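Local coordinates for protein NADPH-dependent aldehyde reductase YqhD (Escherichia coli, PDB 4QGS) that reduces a broad range of short-chain aldehydes to primary alcohols, using NADPH as hydride source and one zinc ion per subunit, at residues A184-V189 against N254-A259; V199-V204 against D291-L296; D205-T210 against G230-L235; V211-T216 against Q273-H278; V299-W304 against A340-F345. All coordinates share one frame; numbering follows the deposited sequence.

Contact 1. Residues A184-V189 against N254-A259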
# COMPACT_ATOMS: atom_id res chain seq x y z
N ALA A 184 7.29 11.05 -8.85
CA ALA A 184 6.74 9.76 -9.22
C ALA A 184 6.01 9.91 -10.54
O ALA A 184 5.14 10.79 -10.69
CB ALA A 184 5.79 9.24 -8.12
N VAL A 185 6.38 9.09 -11.53
CA VAL A 185 5.65 9.05 -12.78
C VAL A 185 4.54 8.02 -12.69
O VAL A 185 4.80 6.84 -12.47
CB VAL A 185 6.56 8.68 -13.98
CG1 VAL A 185 5.73 8.61 -15.25
CG2 VAL A 185 7.68 9.70 -14.11
N LEU A 186 3.30 8.49 -12.86
CA LEU A 186 2.11 7.65 -12.80
C LEU A 186 1.36 7.72 -14.13
O LEU A 186 0.63 8.67 -14.39
CB LEU A 186 1.18 8.12 -11.66
CG LEU A 186 1.42 7.69 -10.21
CD1 LEU A 186 2.83 7.95 -9.77
CD2 LEU A 186 0.46 8.45 -9.29
N ASP A 187 1.57 6.71 -14.97
CA ASP A 187 0.89 6.64 -16.25
C ASP A 187 -0.08 5.46 -16.22
O ASP A 187 0.33 4.32 -16.16
CB ASP A 187 1.91 6.48 -17.40
CG ASP A 187 1.27 6.47 -18.78
OD1 ASP A 187 0.03 6.31 -18.87
OD2 ASP A 187 2.01 6.62 -19.78
N PRO A 188 -1.38 5.75 -16.25
CA PRO A 188 -2.39 4.69 -16.19
C PRO A 188 -2.22 3.63 -17.29
O PRO A 188 -2.58 2.47 -17.10
CB PRO A 188 -3.70 5.46 -16.37
CG PRO A 188 -3.40 6.82 -15.76
CD PRO A 188 -1.98 7.09 -16.19
N VAL A 189 -1.67 4.03 -18.43
CA VAL A 189 -1.47 3.06 -19.52
C VAL A 189 -0.58 1.90 -19.09
O VAL A 189 -0.78 0.76 -19.52
CB VAL A 189 -0.87 3.74 -20.77
CG1 VAL A 189 -0.49 2.67 -21.84
CG2 VAL A 189 -1.86 4.75 -21.33
N ASN A 254 -8.81 7.00 -13.28
CA ASN A 254 -9.54 7.26 -12.05
C ASN A 254 -9.16 6.27 -10.97
O ASN A 254 -9.02 6.64 -9.80
CB ASN A 254 -11.05 7.22 -12.27
CG ASN A 254 -11.59 8.53 -12.81
OD1 ASN A 254 -11.25 9.60 -12.30
ND2 ASN A 254 -12.43 8.45 -13.83
N VAL A 255 -8.97 5.00 -11.34
CA VAL A 255 -8.64 4.02 -10.31
C VAL A 255 -7.22 4.26 -9.78
O VAL A 255 -6.99 4.22 -8.57
CB VAL A 255 -8.80 2.58 -10.85
CG1 VAL A 255 -8.26 1.58 -9.83
CG2 VAL A 255 -10.26 2.33 -11.14
N MET A 256 -6.29 4.57 -10.67
CA MET A 256 -4.91 4.79 -10.27
C MET A 256 -4.79 6.02 -9.36
O MET A 256 -4.05 6.00 -8.37
CB MET A 256 -4.02 4.98 -11.50
CG MET A 256 -2.53 4.96 -11.18
SD MET A 256 -1.54 5.18 -12.68
CE MET A 256 -0.00 4.42 -12.17
N TRP A 257 -5.51 7.08 -9.69
CA TRP A 257 -5.41 8.33 -8.93
C TRP A 257 -6.14 8.19 -7.60
O TRP A 257 -5.64 8.64 -6.56
CB TRP A 257 -5.97 9.51 -9.74
CG TRP A 257 -5.65 10.90 -9.16
CD1 TRP A 257 -6.51 11.97 -9.08
CD2 TRP A 257 -4.40 11.36 -8.62
NE1 TRP A 257 -5.87 13.05 -8.51
CE2 TRP A 257 -4.58 12.71 -8.22
CE3 TRP A 257 -3.14 10.76 -8.43
CZ2 TRP A 257 -3.55 13.46 -7.65
CZ3 TRP A 257 -2.12 11.52 -7.87
CH2 TRP A 257 -2.34 12.86 -7.49
N ALA A 258 -7.30 7.53 -7.61
CA ALA A 258 -7.99 7.23 -6.36
C ALA A 258 -7.13 6.39 -5.42
O ALA A 258 -7.05 6.67 -4.22
CB ALA A 258 -9.32 6.52 -6.64
N ALA A 259 -6.50 5.34 -5.96
CA ALA A 259 -5.69 4.45 -5.14
C ALA A 259 -4.49 5.20 -4.57
O ALA A 259 -4.08 4.98 -3.43
CB ALA A 259 -5.23 3.22 -5.99
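M256 reaches from helix 249-262 to the end of strand 183-186 and makes most of this contact. Its SD lies 3.6 Å from P188 N and 4.0 Å from P188 CG, the thioether crossing the proline at about a right angle. The terminal methyl goes on to L186, where M256 CE is 3.9 Å from L186 CB. This reach depends on an outstretched chain: with CG anti to the backbone N (chi1 -169°) and chi2 at 180°, the sulfur is carried well clear of the helix. Beside it, L186 CD2 meets the edge of the W257 indole, 4.3 Å from CZ3, and that ring also meets F25 of strand 22-25. Further out, the turn after the strand is fixed by D187, whose OD1 accepts from V189 N at 2.9 Å in an Asx turn while OD2 takes the backbone N of G28. The strand belongs to the parallel sheet of the N-terminal, dinucleotide-binding part of the fold, the helix to the helical C-terminal part. Y190, an NADP(+)-binding residue, follows directly. Because the side chains that meet are apolar, their union rests mainly on dispersion and burial, without the directional demands of hydrogen bonds.

Contact 2. Residues V199-V204 against D291-L296. With ZN (zinc ion), chain B.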
# COMPACT_ATOMS: atom_id res chain seq x y z
N VAL A 199 -5.38 -6.38 -10.41
CA VAL A 199 -6.24 -5.19 -10.53
C VAL A 199 -7.27 -5.21 -9.40
O VAL A 199 -7.47 -4.21 -8.69
CB VAL A 199 -6.95 -5.12 -11.89
CG1 VAL A 199 -7.98 -3.98 -11.91
CG2 VAL A 199 -5.93 -4.90 -13.00
N ALA A 200 -7.92 -6.36 -9.22
CA ALA A 200 -8.91 -6.48 -8.15
C ALA A 200 -8.27 -6.29 -6.78
O ALA A 200 -8.82 -5.57 -5.92
CB ALA A 200 -9.62 -7.83 -8.22
N ASN A 201 -7.12 -6.93 -6.54
CA ASN A 201 -6.44 -6.77 -5.26
C ASN A 201 -6.11 -5.30 -4.97
O ASN A 201 -6.21 -4.84 -3.82
CB ASN A 201 -5.16 -7.58 -5.18
CG ASN A 201 -5.40 -9.07 -5.05
OD1 ASN A 201 -6.52 -9.51 -4.77
ND2 ASN A 201 -4.35 -9.86 -5.25
N GLY A 202 -5.66 -4.59 -6.00
CA GLY A 202 -5.32 -3.18 -5.84
C GLY A 202 -6.52 -2.36 -5.44
O GLY A 202 -6.42 -1.45 -4.59
N VAL A 203 -7.66 -2.64 -6.05
CA VAL A 203 -8.89 -1.93 -5.72
C VAL A 203 -9.30 -2.20 -4.27
O VAL A 203 -9.62 -1.29 -3.52
CB VAL A 203 -10.03 -2.30 -6.69
CG1 VAL A 203 -11.37 -1.78 -6.17
CG2 VAL A 203 -9.73 -1.72 -8.07
N VAL A 204 -9.27 -3.47 -3.87
CA VAL A 204 -9.62 -3.82 -2.50
C VAL A 204 -8.67 -3.18 -1.49
O VAL A 204 -9.10 -2.62 -0.47
CB VAL A 204 -9.64 -5.34 -2.31
CG1 VAL A 204 -9.79 -5.68 -0.82
CG2 VAL A 204 -10.78 -5.95 -3.10
N ASP A 291 -3.07 -13.67 -0.69
CA ASP A 291 -2.73 -12.32 -1.15
C ASP A 291 -3.10 -11.31 -0.07
O ASP A 291 -4.10 -11.49 0.62
CB ASP A 291 -3.49 -11.93 -2.43
CG ASP A 291 -3.08 -12.76 -3.63
OD1 ASP A 291 -2.06 -13.47 -3.56
OD2 ASP A 291 -3.79 -12.67 -4.66
N HIS A 292 -2.30 -10.24 0.06
CA HIS A 292 -2.61 -9.15 1.01
C HIS A 292 -4.09 -8.76 0.96
O HIS A 292 -4.78 -8.77 1.99
CB HIS A 292 -1.73 -7.94 0.71
CG HIS A 292 -1.99 -6.74 1.58
ND1 HIS A 292 -1.99 -6.80 2.95
CD2 HIS A 292 -2.24 -5.45 1.25
CE1 HIS A 292 -2.24 -5.59 3.44
NE2 HIS A 292 -2.39 -4.76 2.43
N ALA A 293 -4.58 -8.44 -0.23
CA ALA A 293 -5.95 -7.93 -0.36
C ALA A 293 -7.00 -8.98 -0.02
O ALA A 293 -8.07 -8.63 0.48
CB ALA A 293 -6.18 -7.40 -1.76
N GLN A 294 -6.70 -10.26 -0.29
CA GLN A 294 -7.63 -11.32 0.09
C GLN A 294 -7.81 -11.36 1.60
O GLN A 294 -8.92 -11.53 2.10
CB GLN A 294 -7.14 -12.69 -0.43
CG GLN A 294 -7.12 -12.79 -1.93
CD GLN A 294 -6.38 -14.03 -2.44
OE1 GLN A 294 -5.59 -14.64 -1.71
NE2 GLN A 294 -6.63 -14.40 -3.69
N THR A 295 -6.72 -11.18 2.33
CA THR A 295 -6.83 -11.23 3.79
C THR A 295 -7.67 -10.05 4.31
O THR A 295 -8.38 -10.18 5.31
CB THR A 295 -5.46 -11.22 4.49
OG1 THR A 295 -4.86 -9.92 4.38
CG2 THR A 295 -4.54 -12.30 3.87
N LEU A 296 -7.58 -8.91 3.63
CA LEU A 296 -8.37 -7.74 4.04
C LEU A 296 -9.86 -7.93 3.76
O LEU A 296 -10.71 -7.51 4.55
CB LEU A 296 -7.87 -6.47 3.32
CG LEU A 296 -6.37 -6.15 3.46
CD1 LEU A 296 -6.01 -4.87 2.66
CD2 LEU A 296 -5.92 -6.02 4.91
ZN ZN B . -2.60 -2.67 2.50
O HOH W 1 -7.13 -12.01 -5.21
O HOH W 2 -0.73 -2.45 3.42
O HOH W 3 -1.19 -2.31 0.91
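Beside the catalytic zinc site, helices 196-211 and 292-306 come together where N201 CB and A293 CB are 3.6 Å apart. The A293 methyl also sits 3.3 Å from N201 O, and V204 CB flanks A293 CB at 4.1 Å; the methyl lies between the two backbones where the segment axes cross at 50°. At the start of the second helix N201 ND2 donates to D291 OD2 (2.9 Å, 153°). The bond lies near the amide plane but meets the carboxylate from above, the two planes being 81° apart. R197 forms a salt bridge with D291 OD1, leaving the aspartate gripped through both oxygens. In this all-helical C-terminal domain H292, one residue past the N-cap D291, binds zinc through NE2 at 2.1 Å; D205, H209 and H278 complete the protein ligands. L296 CD1 lies over one face of the H292 ring, toward its rim. A water donates to N201 OD1 at 2.6 Å and accepts from Q294 NE2, joining the two side chains.

Contact 3. Residues D205-T210 against G230-L235. With ZN (zinc ion), chain B.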
# COMPACT_ATOMS: atom_id res chain seq x y z
N ASP A 205 -7.37 -3.23 -1.77
CA ASP A 205 -6.38 -2.71 -0.83
C ASP A 205 -6.55 -1.19 -0.68
O ASP A 205 -6.56 -0.67 0.45
CB ASP A 205 -4.97 -3.05 -1.30
CG ASP A 205 -3.89 -2.67 -0.28
OD1 ASP A 205 -4.07 -2.85 0.96
OD2 ASP A 205 -2.84 -2.18 -0.74
N ALA A 206 -6.74 -0.50 -1.80
CA ALA A 206 -7.01 0.95 -1.72
C ALA A 206 -8.28 1.25 -0.91
O ALA A 206 -8.30 2.18 -0.08
CB ALA A 206 -7.13 1.55 -3.12
N PHE A 207 -9.32 0.46 -1.13
CA PHE A 207 -10.60 0.64 -0.45
C PHE A 207 -10.39 0.49 1.05
O PHE A 207 -10.86 1.31 1.86
CB PHE A 207 -11.62 -0.37 -0.99
CG PHE A 207 -13.05 -0.13 -0.54
CD1 PHE A 207 -13.96 0.49 -1.39
CD2 PHE A 207 -13.48 -0.54 0.72
CE1 PHE A 207 -15.28 0.68 -1.00
CE2 PHE A 207 -14.80 -0.33 1.12
CZ PHE A 207 -15.70 0.28 0.26
N VAL A 208 -9.66 -0.56 1.43
CA VAL A 208 -9.47 -0.84 2.84
C VAL A 208 -8.52 0.16 3.48
O VAL A 208 -8.79 0.61 4.60
CB VAL A 208 -8.96 -2.28 3.04
CG1 VAL A 208 -8.64 -2.52 4.52
CG2 VAL A 208 -10.01 -3.26 2.55
N HIS A 209 -7.45 0.57 2.79
CA HIS A 209 -6.60 1.63 3.36
C HIS A 209 -7.43 2.87 3.68
O HIS A 209 -7.19 3.53 4.70
CB HIS A 209 -5.44 1.99 2.42
CG HIS A 209 -4.27 1.06 2.53
ND1 HIS A 209 -3.04 1.47 3.01
CD2 HIS A 209 -4.15 -0.26 2.24
CE1 HIS A 209 -2.21 0.44 3.00
NE2 HIS A 209 -2.85 -0.62 2.54
N THR A 210 -8.40 3.17 2.82
CA THR A 210 -9.27 4.32 3.04
C THR A 210 -10.14 4.12 4.29
O THR A 210 -10.18 4.99 5.16
CB THR A 210 -10.15 4.60 1.83
OG1 THR A 210 -9.31 4.77 0.68
CG2 THR A 210 -11.00 5.89 2.06
N GLY A 230 -15.16 10.34 -1.06
CA GLY A 230 -14.92 10.53 -2.49
C GLY A 230 -14.08 9.42 -3.10
O GLY A 230 -14.37 8.95 -4.21
N ILE A 231 -13.03 9.04 -2.40
CA ILE A 231 -12.18 7.93 -2.86
C ILE A 231 -13.01 6.64 -2.97
O ILE A 231 -12.95 5.93 -3.98
CB ILE A 231 -10.97 7.70 -1.91
CG1 ILE A 231 -9.99 8.88 -2.01
CG2 ILE A 231 -10.27 6.36 -2.22
CD1 ILE A 231 -8.99 8.96 -0.86
N LEU A 232 -13.79 6.36 -1.93
CA LEU A 232 -14.58 5.12 -1.86
C LEU A 232 -15.61 5.08 -2.99
O LEU A 232 -15.74 4.08 -3.70
CB LEU A 232 -15.26 4.99 -0.49
CG LEU A 232 -14.27 4.88 0.68
CD1 LEU A 232 -14.99 5.01 2.01
CD2 LEU A 232 -13.54 3.52 0.62
N LEU A 233 -16.32 6.19 -3.18
CA LEU A 233 -17.31 6.30 -4.24
C LEU A 233 -16.69 6.07 -5.63
O LEU A 233 -17.27 5.41 -6.49
CB LEU A 233 -17.98 7.68 -4.17
CG LEU A 233 -19.02 7.75 -3.05
CD1 LEU A 233 -19.27 9.20 -2.65
CD2 LEU A 233 -20.31 7.08 -3.46
N THR A 234 -15.49 6.62 -5.83
CA THR A 234 -14.77 6.48 -7.10
C THR A 234 -14.35 5.02 -7.33
O THR A 234 -14.48 4.50 -8.44
CB THR A 234 -13.54 7.39 -7.13
OG1 THR A 234 -13.97 8.76 -6.99
CG2 THR A 234 -12.80 7.24 -8.46
N LEU A 235 -13.85 4.37 -6.30
CA LEU A 235 -13.43 2.97 -6.42
C LEU A 235 -14.63 2.07 -6.68
O LEU A 235 -14.54 1.10 -7.46
CB LEU A 235 -12.68 2.53 -5.16
CG LEU A 235 -11.30 3.14 -4.92
CD1 LEU A 235 -10.74 2.76 -3.55
CD2 LEU A 235 -10.32 2.74 -6.04
ZN ZN B . -2.60 -2.67 2.50
O HOH W 2 -0.73 -2.45 3.42
O HOH W 3 -1.19 -2.31 0.91
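F207 and L232 cross at about a right angle, and the leucine lays one methyl squarely on the aromatic face. L232 CD2 stands 3.6 Å from the F207 ring centroid and 10° off the normal, a CH-pi contact centred on the ring. F207 is swung toward the neighbouring helix by its chi1 of -170°, which sets CG anti to the backbone N. L235 comes from another direction: its CB lies at the ring edge, while CD1 slips in beside the backbone, 3.6 Å from F207 N and 3.8 Å from A206 CB. T210 and L232 slide past each other in opposite senses, with T210 CG2 3.7 Å from L232 CG. The threonine hydroxyl faces I231, whose CG2 is 3.4 Å from T210 OG1, and donates to A206 O at 2.9 Å. These side chains join helices 196-211 and 222-244, which run antiparallel at 158° with the segment axes 9.7 Å apart. F344 of helix 330-347 also meets the F207 ring. Helix 196-211 is two-sided here: D205 OD1 and H209 NE2, one turn apart, each bind the zinc ion, whereas A206, F207 and T210 meet I231, L232 and L235. The contact is almost entirely apolar, so the face of the helix away from the zinc ligands is packed by buried hydrocarbon, while the T210 hydroxyl is satisfied within its own helix.

Contact 4. Residues V211-T216 against Q273-H278. With ZN (zinc ion), chain B.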
# COMPACT_ATOMS: atom_id res chain seq x y z
N VAL A 211 -10.82 2.98 4.40
CA VAL A 211 -11.73 2.82 5.56
C VAL A 211 -10.98 2.59 6.87
O VAL A 211 -11.55 2.77 7.95
CB VAL A 211 -12.75 1.68 5.36
CG1 VAL A 211 -13.64 1.95 4.14
CG2 VAL A 211 -12.04 0.32 5.24
N GLU A 212 -9.70 2.21 6.80
CA GLU A 212 -8.88 2.09 8.01
C GLU A 212 -8.71 3.46 8.67
O GLU A 212 -8.39 3.54 9.86
CB GLU A 212 -7.49 1.54 7.70
CG GLU A 212 -7.48 0.07 7.24
CD GLU A 212 -7.46 -0.94 8.38
OE1 GLU A 212 -8.08 -0.71 9.45
OE2 GLU A 212 -6.80 -1.99 8.21
N GLN A 213 -8.92 4.50 7.88
CA GLN A 213 -8.72 5.88 8.32
C GLN A 213 -10.02 6.69 8.34
O GLN A 213 -10.00 7.91 8.55
CB GLN A 213 -7.70 6.56 7.41
CG GLN A 213 -6.35 5.84 7.34
CD GLN A 213 -5.43 6.42 6.28
OE1 GLN A 213 -4.72 7.40 6.54
NE2 GLN A 213 -5.41 5.82 5.10
N TYR A 214 -11.14 6.02 8.13
CA TYR A 214 -12.41 6.73 8.00
C TYR A 214 -13.55 6.04 8.77
O TYR A 214 -14.33 6.72 9.44
CB TYR A 214 -12.78 6.87 6.51
CG TYR A 214 -14.22 7.24 6.25
CD1 TYR A 214 -14.71 8.52 6.55
CD2 TYR A 214 -15.11 6.32 5.70
CE1 TYR A 214 -16.03 8.85 6.32
CE2 TYR A 214 -16.44 6.65 5.46
CZ TYR A 214 -16.89 7.92 5.79
OH TYR A 214 -18.20 8.25 5.55
N VAL A 215 -13.64 4.72 8.71
CA VAL A 215 -14.71 4.05 9.44
C VAL A 215 -14.18 3.77 10.84
O VAL A 215 -13.76 2.66 11.18
CB VAL A 215 -15.19 2.78 8.74
CG1 VAL A 215 -16.38 2.19 9.49
CG2 VAL A 215 -15.58 3.12 7.31
N THR A 216 -14.19 4.82 11.65
CA THR A 216 -13.55 4.79 12.95
C THR A 216 -14.44 5.47 14.00
O THR A 216 -15.37 4.87 14.51
CB THR A 216 -12.17 5.49 12.90
OG1 THR A 216 -12.32 6.80 12.36
CG2 THR A 216 -11.21 4.70 12.02
N GLN A 273 -7.15 6.39 13.51
CA GLN A 273 -6.85 5.35 12.53
C GLN A 273 -6.90 4.00 13.19
O GLN A 273 -6.53 3.85 14.34
CB GLN A 273 -5.50 5.59 11.88
CG GLN A 273 -5.46 6.92 11.09
CD GLN A 273 -4.19 7.11 10.31
OE1 GLN A 273 -3.47 6.16 10.03
NE2 GLN A 273 -3.91 8.37 9.95
N ASP A 274 -7.36 3.01 12.42
CA ASP A 274 -7.64 1.69 12.95
C ASP A 274 -6.44 0.77 12.70
O ASP A 274 -5.56 0.64 13.55
CB ASP A 274 -8.93 1.16 12.30
CG ASP A 274 -9.37 -0.20 12.84
OD1 ASP A 274 -8.59 -0.85 13.55
OD2 ASP A 274 -10.50 -0.60 12.52
N TRP A 275 -6.43 0.17 11.50
CA TRP A 275 -5.38 -0.73 10.99
C TRP A 275 -5.45 -2.13 11.57
O TRP A 275 -4.60 -2.95 11.26
CB TRP A 275 -3.98 -0.15 11.18
CG TRP A 275 -3.85 1.15 10.43
CD1 TRP A 275 -3.77 2.40 10.96
CD2 TRP A 275 -3.87 1.31 9.01
NE1 TRP A 275 -3.70 3.34 9.95
CE2 TRP A 275 -3.77 2.69 8.74
CE3 TRP A 275 -3.94 0.42 7.93
CZ2 TRP A 275 -3.74 3.21 7.45
CZ3 TRP A 275 -3.92 0.93 6.65
CH2 TRP A 275 -3.81 2.31 6.42
N ALA A 276 -6.46 -2.40 12.39
CA ALA A 276 -6.60 -3.74 12.95
C ALA A 276 -6.90 -4.77 11.86
O ALA A 276 -6.45 -5.92 11.95
CB ALA A 276 -7.68 -3.78 14.02
N THR A 277 -7.66 -4.36 10.85
CA THR A 277 -7.94 -5.26 9.72
C THR A 277 -6.64 -5.66 9.02
O THR A 277 -6.42 -6.85 8.73
CB THR A 277 -8.91 -4.62 8.71
OG1 THR A 277 -10.21 -4.49 9.31
CG2 THR A 277 -9.04 -5.47 7.41
N HIS A 278 -5.76 -4.69 8.79
CA HIS A 278 -4.43 -4.97 8.26
C HIS A 278 -3.61 -5.90 9.18
O HIS A 278 -2.99 -6.84 8.69
CB HIS A 278 -3.65 -3.67 7.99
CG HIS A 278 -3.77 -3.19 6.57
ND1 HIS A 278 -4.92 -2.62 6.07
CD2 HIS A 278 -2.91 -3.25 5.52
CE1 HIS A 278 -4.76 -2.33 4.79
NE2 HIS A 278 -3.54 -2.70 4.44
ZN ZN B . -2.60 -2.67 2.50
O HOH W 4 -10.17 -1.83 10.34
O HOH W 2 -0.73 -2.45 3.42
O HOH W 3 -1.19 -2.31 0.91
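E212 fills the tight part of this contact, its carboxylate turned into the start of helix 276-288. E212 OE2 takes two N-H groups of H278: the backbone N at 3.0 Å and ND1 at 2.9 Å, the latter on the anti lone pair. E212 OE1 accepts from W275 N at 2.8 Å, from above the carboxylate plane. E212 CB sits over the indole, 3.7 Å from the centroid of the W275 six-membered ring, and a bend at chi2 (-85°) then turns the carboxylate toward the helix start. The His-carboxylate bond makes E212 a second-shell residue of the zinc site, fixing the rotation of H278, which binds the metal through NE2. D274 N donates to E212 O (2.8 Å), D274 OD1 closes an Asx turn onto A276 N, and D274 OD2 forms a salt bridge with K311. Packing is looser around the partly exposed glutamines, where Q213 OE1 is 3.6 Å from Q273 NE2. Q273 OE1 accepts from W275 NE1 and Q213 NE2 donates to H209 O.

Contact 5. Residues V299-W304 against A340-F345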
# COMPACT_ATOMS: atom_id res chain seq x y z
N VAL A 299 -11.18 -10.22 6.54
CA VAL A 299 -11.25 -9.69 7.90
C VAL A 299 -12.19 -8.49 8.04
O VAL A 299 -12.93 -8.40 9.02
CB VAL A 299 -9.85 -9.31 8.41
CG1 VAL A 299 -9.92 -8.57 9.76
CG2 VAL A 299 -9.00 -10.59 8.53
N LEU A 300 -12.16 -7.56 7.08
CA LEU A 300 -12.91 -6.30 7.26
C LEU A 300 -14.38 -6.48 7.64
O LEU A 300 -14.82 -5.89 8.64
CB LEU A 300 -12.83 -5.44 5.99
CG LEU A 300 -13.42 -4.03 6.18
CD1 LEU A 300 -12.51 -3.17 7.03
CD2 LEU A 300 -13.66 -3.40 4.83
N PRO A 301 -15.16 -7.25 6.87
CA PRO A 301 -16.58 -7.26 7.23
C PRO A 301 -16.82 -7.96 8.57
O PRO A 301 -17.72 -7.54 9.30
CB PRO A 301 -17.25 -8.01 6.07
CG PRO A 301 -16.14 -8.84 5.45
CD PRO A 301 -14.90 -8.03 5.64
N ALA A 302 -16.03 -8.97 8.90
CA ALA A 302 -16.15 -9.61 10.21
C ALA A 302 -15.77 -8.63 11.32
O ALA A 302 -16.42 -8.58 12.37
CB ALA A 302 -15.28 -10.87 10.28
N LEU A 303 -14.72 -7.85 11.09
CA LEU A 303 -14.27 -6.89 12.09
C LEU A 303 -15.31 -5.80 12.31
O LEU A 303 -15.57 -5.38 13.45
CB LEU A 303 -12.92 -6.28 11.68
CG LEU A 303 -12.28 -5.35 12.73
CD1 LEU A 303 -10.76 -5.49 12.79
CD2 LEU A 303 -12.67 -3.90 12.46
N TRP A 304 -15.89 -5.31 11.21
CA TRP A 304 -16.90 -4.26 11.30
C TRP A 304 -18.11 -4.72 12.11
O TRP A 304 -18.62 -3.98 12.95
CB TRP A 304 -17.32 -3.83 9.90
CG TRP A 304 -16.46 -2.76 9.32
CD1 TRP A 304 -15.40 -2.12 9.90
CD2 TRP A 304 -16.59 -2.21 8.01
NE1 TRP A 304 -14.88 -1.18 9.03
CE2 TRP A 304 -15.59 -1.22 7.86
CE3 TRP A 304 -17.47 -2.45 6.95
CZ2 TRP A 304 -15.44 -0.48 6.68
CZ3 TRP A 304 -17.33 -1.71 5.78
CH2 TRP A 304 -16.32 -0.72 5.66
N ALA A 340 -23.16 -4.78 1.58
CA ALA A 340 -22.80 -4.14 0.31
C ALA A 340 -21.29 -4.17 0.10
O ALA A 340 -20.82 -4.32 -1.03
CB ALA A 340 -23.33 -2.69 0.25
N THR A 341 -20.54 -4.00 1.19
CA THR A 341 -19.08 -4.00 1.13
C THR A 341 -18.58 -5.41 0.79
O THR A 341 -17.72 -5.59 -0.08
CB THR A 341 -18.46 -3.51 2.45
OG1 THR A 341 -19.02 -2.23 2.78
CG2 THR A 341 -16.95 -3.39 2.35
N ARG A 342 -19.12 -6.40 1.49
CA ARG A 342 -18.79 -7.78 1.20
C ARG A 342 -19.09 -8.10 -0.25
O ARG A 342 -18.25 -8.65 -0.96
CB ARG A 342 -19.58 -8.71 2.13
CG ARG A 342 -19.08 -10.14 2.12
CD ARG A 342 -19.94 -11.03 3.03
NE ARG A 342 -19.79 -10.79 4.47
CZ ARG A 342 -18.75 -11.23 5.19
NH1 ARG A 342 -18.71 -11.01 6.49
NH2 ARG A 342 -17.75 -11.87 4.61
N ASN A 343 -20.28 -7.74 -0.71
CA ASN A 343 -20.66 -8.00 -2.09
C ASN A 343 -19.74 -7.32 -3.10
O ASN A 343 -19.40 -7.91 -4.13
CB ASN A 343 -22.11 -7.58 -2.33
CG ASN A 343 -22.55 -7.84 -3.76
OD1 ASN A 343 -22.74 -9.00 -4.16
ND2 ASN A 343 -22.68 -6.78 -4.54
N PHE A 344 -19.34 -6.09 -2.80
CA PHE A 344 -18.43 -5.35 -3.67
C PHE A 344 -17.12 -6.14 -3.85
O PHE A 344 -16.66 -6.35 -4.97
CB PHE A 344 -18.16 -3.95 -3.09
CG PHE A 344 -17.14 -3.15 -3.86
CD1 PHE A 344 -17.37 -2.77 -5.18
CD2 PHE A 344 -15.95 -2.75 -3.25
CE1 PHE A 344 -16.43 -2.03 -5.88
CE2 PHE A 344 -15.01 -2.02 -3.95
CZ PHE A 344 -15.25 -1.66 -5.27
N PHE A 345 -16.54 -6.61 -2.75
CA PHE A 345 -15.31 -7.41 -2.80
C PHE A 345 -15.52 -8.69 -3.60
O PHE A 345 -14.73 -9.04 -4.49
CB PHE A 345 -14.82 -7.75 -1.40
CG PHE A 345 -14.38 -6.56 -0.57
CD1 PHE A 345 -14.12 -5.34 -1.17
CD2 PHE A 345 -14.18 -6.70 0.79
CE1 PHE A 345 -13.70 -4.24 -0.40
CE2 PHE A 345 -13.77 -5.62 1.57
CZ PHE A 345 -13.53 -4.38 0.97
O HOH W 5 -19.99 -9.47 9.06
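T341 is the first residue of 340-345 to touch the facing helix, its OG1 lying in the plane of the W304 indole at the edge, 3.5 Å from CZ3. The hydroxyl is hydrogen-bonded to Y318 OH and A337 O, so it meets the ring edge without relying on it for a partner. T341 CG2, set anti to the backbone N, lies 3.8 Å from W304 CZ3 and 4.1 Å from L300 CD2. R342 follows, and its guanidinium lays one face over P301: NH1 is 3.4 Å from P301 CB, and CZ is 3.5 Å from P301 CG. A bend at chi3 (-71°) turns the arginine end across the proline ring. In the guanidinium plane a water accepts from NH1 and donates to P301 O, while NH2 is bonded to T352 OG1, so the guanidinium is bonded at two nitrogens as well as packed on its face. One turn on from T341, F345 receives L300 CD2 near its ring plane, 3.9 Å from CE2, the side chains crossing at about a right angle. The helix carrying P301 is kinked there, because the proline nitrogen cannot bond to the preceding turn. Helices 292-306 and 330-347 run antiparallel (174°) with segment axes 9.9 Å apart; V204, F207 and V211 of helix 196-211 pack against the pair, and helix 312-323 adds Y318, L315 and W323.

How the contacts relate
From the N terminus, contact 1 opens first, at the end of strand 183-186, and closes at helix 249-262, tying the nucleotide-binding sheet to the helical domain. Helix 196-211 then opens contacts 2 and 3, and the loop after it opens contact 4. Contact 3 closes soonest, at helix 222-244, within the spans of both contacts 1 and 2, and it crosses contact 4. Contact 4 closes at helix 276-288, inside contact 2, which closes last of these at helix 292-306; contact 1 crosses both. Contact 5 follows in series, bringing helix 330-347 against helix 292-306. Contacts 2, 3 and 4 together supply all four zinc ligands, and contact 5 packs against all three.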